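Lectin (Polyandrocarpa misakiensis, PDB 1BYF) binds galactose in a calcium-dependent manner as a homodimeric C-type lectin with a role in the animal's defence against microorganisms. Local coordinates at residues Ala41-Thr46 / Val97-Lys102. Residues are numbered along the deposited sequence; the frame is centred on the assembly and turned at random.
Sequences AILAFT and VQIWSK. With ACT (acetate ion), chain F.
Ile-99 of strand 96-100 reaches into the face of helix 36-49 and meets three of its side chains, a worked example of how one branched residue can join a helix to a sheet. The contact is apolar: CD1 of Ile-99 lies 4.0 Å from CD2 of Leu-43 and, more loosely, 4.5 Å from CG2 of Ile-42. The other branch, CG2, touches CD2 of Leu-43 at 4.1 Å, so this one methyl of the leucine touches both branches of the isoleucine. With CG1 of Ile-99 anti to its carbonyl carbon (chi1 -73°), the longer arm extends toward Ile-42 while CG2 faces Thr-46.

The one polar side-chain atom at the interface is the threonine hydroxyl, and no hydrogen bond joins the two segments. OG1 of Thr-46 donates to O of Leu-43 at 3.2 Å, from above the carbonyl plane, and is also hydrogen-bonded to ND2 of Asn-104, so it is satisfied beside an aliphatic neighbour.

Gln-98 and Trp-100 make their contacts away from the helix. NE2 of Gln-98 bonds O of an acetate ion, probably from the crystallisation liquor, at 3.2 Å and also OD2 of the calcium ligand Asp-107; the acetate methyl lies toward the rim of one face of the Trp-100 indole, with CB of Lys-102 toward the rim of the opposite face. Adjacent strand residues thus face different partners: Ile-99 packs against the helix by dispersion within the C-type lectin domain, Gln-98 meets the carbohydrate-binding calcium site.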
ATOM      1  N   ALA A  41      -8.083  -4.463   2.093  1.00 13.69           N
ATOM      2  CA  ALA A  41      -7.237  -3.291   2.315  1.00 14.17           C
ATOM      3  C   ALA A  41      -6.677  -2.812   0.971  1.00 14.30           C
ATOM      4  O   ALA A  41      -6.655  -1.617   0.662  1.00 14.34           O
ATOM      5  CB  ALA A  41      -6.076  -3.598   3.247  1.00 13.94           C
ATOM      6  N   ILE A  42      -6.211  -3.774   0.187  1.00 13.82           N
ATOM      7  CA  ILE A  42      -5.653  -3.501  -1.135  1.00 14.09           C
ATOM      8  C   ILE A  42      -6.707  -2.817  -1.998  1.00 14.23           C
ATOM      9  O   ILE A  42      -6.418  -1.781  -2.606  1.00 14.68           O
ATOM     10  CB  ILE A  42      -5.112  -4.779  -1.809  1.00 14.44           C
ATOM     11  CG1 ILE A  42      -3.786  -5.221  -1.166  1.00 14.29           C
ATOM     12  CG2 ILE A  42      -4.905  -4.589  -3.306  1.00 14.40           C
ATOM     13  CD1 ILE A  42      -3.363  -6.635  -1.514  1.00 15.22           C
ATOM     14  N   LEU A  43      -7.919  -3.362  -2.038  1.00 13.67           N
ATOM     15  CA  LEU A  43      -8.981  -2.782  -2.848  1.00 13.32           C
ATOM     16  C   LEU A  43      -9.452  -1.444  -2.299  1.00 13.86           C
ATOM     17  O   LEU A  43      -9.905  -0.612  -3.089  1.00 13.94           O
ATOM     18  CB  LEU A  43     -10.150  -3.749  -3.046  1.00 13.37           C
ATOM     19  CG  LEU A  43      -9.893  -4.930  -3.991  1.00 13.25           C
ATOM     20  CD1 LEU A  43     -11.108  -5.851  -4.043  1.00 13.40           C
ATOM     21  CD2 LEU A  43      -9.543  -4.439  -5.392  1.00 12.83           C
ATOM     22  N   ALA A  44      -9.323  -1.203  -0.996  1.00 13.73           N
ATOM     23  CA  ALA A  44      -9.714   0.092  -0.444  1.00 13.66           C
ATOM     24  C   ALA A  44      -8.775   1.177  -0.975  1.00 13.73           C
ATOM     25  O   ALA A  44      -9.186   2.299  -1.265  1.00 13.58           O
ATOM     26  CB  ALA A  44      -9.708   0.083   1.073  1.00 13.26           C
ATOM     27  N   PHE A  45      -7.501   0.828  -1.138  1.00 13.09           N
ATOM     28  CA  PHE A  45      -6.507   1.765  -1.652  1.00 12.72           C
ATOM     29  C   PHE A  45      -6.775   2.060  -3.129  1.00 12.95           C
ATOM     30  O   PHE A  45      -6.803   3.213  -3.562  1.00 11.78           O
ATOM     31  CB  PHE A  45      -5.098   1.203  -1.483  1.00 12.11           C
ATOM     32  CG  PHE A  45      -3.930   2.063  -1.861  1.00 11.59           C
ATOM     33  CD1 PHE A  45      -3.550   2.222  -3.188  1.00 11.63           C
ATOM     34  CD2 PHE A  45      -3.186   2.709  -0.894  1.00 11.38           C
ATOM     35  CE1 PHE A  45      -2.461   3.007  -3.530  1.00 11.80           C
ATOM     36  CE2 PHE A  45      -2.092   3.493  -1.222  1.00 11.52           C
ATOM     37  CZ  PHE A  45      -1.727   3.642  -2.546  1.00 11.65           C
ATOM     38  N   THR A  46      -6.925   0.999  -3.926  1.00 12.24           N
ATOM     39  CA  THR A  46      -7.147   1.183  -5.358  1.00 11.91           C
ATOM     40  C   THR A  46      -8.474   1.872  -5.639  1.00 13.04           C
ATOM     41  O   THR A  46      -8.583   2.590  -6.637  1.00 12.71           O
ATOM     42  CB  THR A  46      -7.032  -0.130  -6.150  1.00 11.09           C
ATOM     43  OG1 THR A  46      -8.088  -1.002  -5.739  1.00 10.66           O
ATOM     44  CG2 THR A  46      -5.682  -0.783  -5.875  1.00 10.22           C
ATOM     45  N   VAL A  97      -4.361 -10.459 -15.889  1.00 15.41           N
ATOM     46  CA  VAL A  97      -5.416  -9.946 -15.021  1.00 14.85           C
ATOM     47  C   VAL A  97      -5.020  -8.639 -14.347  1.00 14.48           C
ATOM     48  O   VAL A  97      -3.900  -8.433 -13.887  1.00 13.45           O
ATOM     49  CB  VAL A  97      -5.829 -10.987 -13.963  1.00 15.57           C
ATOM     50  CG1 VAL A  97      -7.003 -10.501 -13.116  1.00 15.24           C
ATOM     51  CG2 VAL A  97      -6.196 -12.309 -14.633  1.00 15.08           C
ATOM     52  N   GLN A  98      -5.993  -7.736 -14.312  1.00 14.48           N
ATOM     53  CA  GLN A  98      -5.822  -6.446 -13.680  1.00 14.76           C
ATOM     54  C   GLN A  98      -6.984  -6.176 -12.723  1.00 14.86           C
ATOM     55  O   GLN A  98      -8.020  -6.834 -12.755  1.00 14.82           O
ATOM     56  CB  GLN A  98      -5.866  -5.296 -14.706  1.00 15.11           C
ATOM     57  CG  GLN A  98      -7.210  -5.282 -15.444  1.00 15.71           C
ATOM     58  CD  GLN A  98      -7.551  -3.946 -16.061  1.00 15.59           C
ATOM     59  OE1 GLN A  98      -6.853  -2.949 -15.862  1.00 16.07           O
ATOM     60  NE2 GLN A  98      -8.645  -3.891 -16.811  1.00 14.74           N
ATOM     61  N   ILE A  99      -6.767  -5.137 -11.929  1.00 14.33           N
ATOM     62  CA  ILE A  99      -7.829  -4.579 -11.103  1.00 14.18           C
ATOM     63  C   ILE A  99      -8.327  -3.439 -12.012  1.00 14.02           C
ATOM     64  O   ILE A  99      -7.583  -2.495 -12.229  1.00 13.87           O
ATOM     65  CB  ILE A  99      -7.373  -4.034  -9.748  1.00 13.93           C
ATOM     66  CG1 ILE A  99      -7.022  -5.165  -8.786  1.00 13.43           C
ATOM     67  CG2 ILE A  99      -8.479  -3.163  -9.155  1.00 13.61           C
ATOM     68  CD1 ILE A  99      -6.240  -4.742  -7.564  1.00 13.12           C
ATOM     69  N   TRP A 100      -9.500  -3.630 -12.582  1.00 14.34           N
ATOM     70  CA  TRP A 100     -10.084  -2.679 -13.523  1.00 15.05           C
ATOM     71  C   TRP A 100     -10.788  -1.525 -12.828  1.00 15.32           C
ATOM     72  O   TRP A 100     -11.697  -1.756 -12.025  1.00 14.74           O
ATOM     73  CB  TRP A 100     -11.060  -3.466 -14.398  1.00 15.70           C
ATOM     74  CG  TRP A 100     -11.711  -2.727 -15.520  1.00 16.47           C
ATOM     75  CD1 TRP A 100     -11.326  -1.553 -16.099  1.00 16.72           C
ATOM     76  CD2 TRP A 100     -12.870  -3.170 -16.249  1.00 17.09           C
ATOM     77  NE1 TRP A 100     -12.181  -1.223 -17.123  1.00 17.08           N
ATOM     78  CE2 TRP A 100     -13.137  -2.201 -17.233  1.00 17.34           C
ATOM     79  CE3 TRP A 100     -13.711  -4.281 -16.147  1.00 17.62           C
ATOM     80  CZ2 TRP A 100     -14.209  -2.308 -18.117  1.00 18.06           C
ATOM     81  CZ3 TRP A 100     -14.776  -4.381 -17.029  1.00 18.84           C
ATOM     82  CH2 TRP A 100     -15.017  -3.404 -18.006  1.00 18.39           C
ATOM     83  N   SER A 101     -10.412  -0.295 -13.164  1.00 15.43           N
ATOM     84  CA  SER A 101     -10.968   0.879 -12.509  1.00 16.52           C
ATOM     85  C   SER A 101     -12.475   1.012 -12.634  1.00 16.93           C
ATOM     86  O   SER A 101     -13.107   1.625 -11.765  1.00 16.52           O
ATOM     87  CB  SER A 101     -10.291   2.168 -12.999  1.00 17.21           C
ATOM     88  OG  SER A 101     -10.565   2.385 -14.371  1.00 17.37           O
ATOM     89  N   LYS A 102     -13.081   0.441 -13.674  1.00 18.60           N
ATOM     90  CA  LYS A 102     -14.529   0.540 -13.830  1.00 19.65           C
ATOM     91  C   LYS A 102     -15.288  -0.008 -12.630  1.00 19.44           C
ATOM     92  O   LYS A 102     -16.272   0.587 -12.180  1.00 19.58           O
ATOM     93  CB  LYS A 102     -15.002  -0.182 -15.102  1.00 20.91           C
ATOM     94  CG  LYS A 102     -16.511  -0.063 -15.315  1.00 22.06           C
ATOM     95  CD  LYS A 102     -16.894  -0.507 -16.722  1.00 23.50           C
ATOM     96  CE  LYS A 102     -18.404  -0.521 -16.906  1.00 24.30           C
ATOM     97  NZ  LYS A 102     -18.774  -0.794 -18.322  1.00 24.72           N
TER
HETATM   98  C   ACT F 126      -9.802  -1.304 -19.441  1.00 25.94           C
HETATM   99  O   ACT F 126      -8.861  -1.311 -18.615  1.00 25.22           O
HETATM  100  OXT ACT F 126     -10.122  -0.242 -20.034  1.00 26.11           O
HETATM  101  CH3 ACT F 126     -10.232  -2.633 -20.075  1.00 25.07           C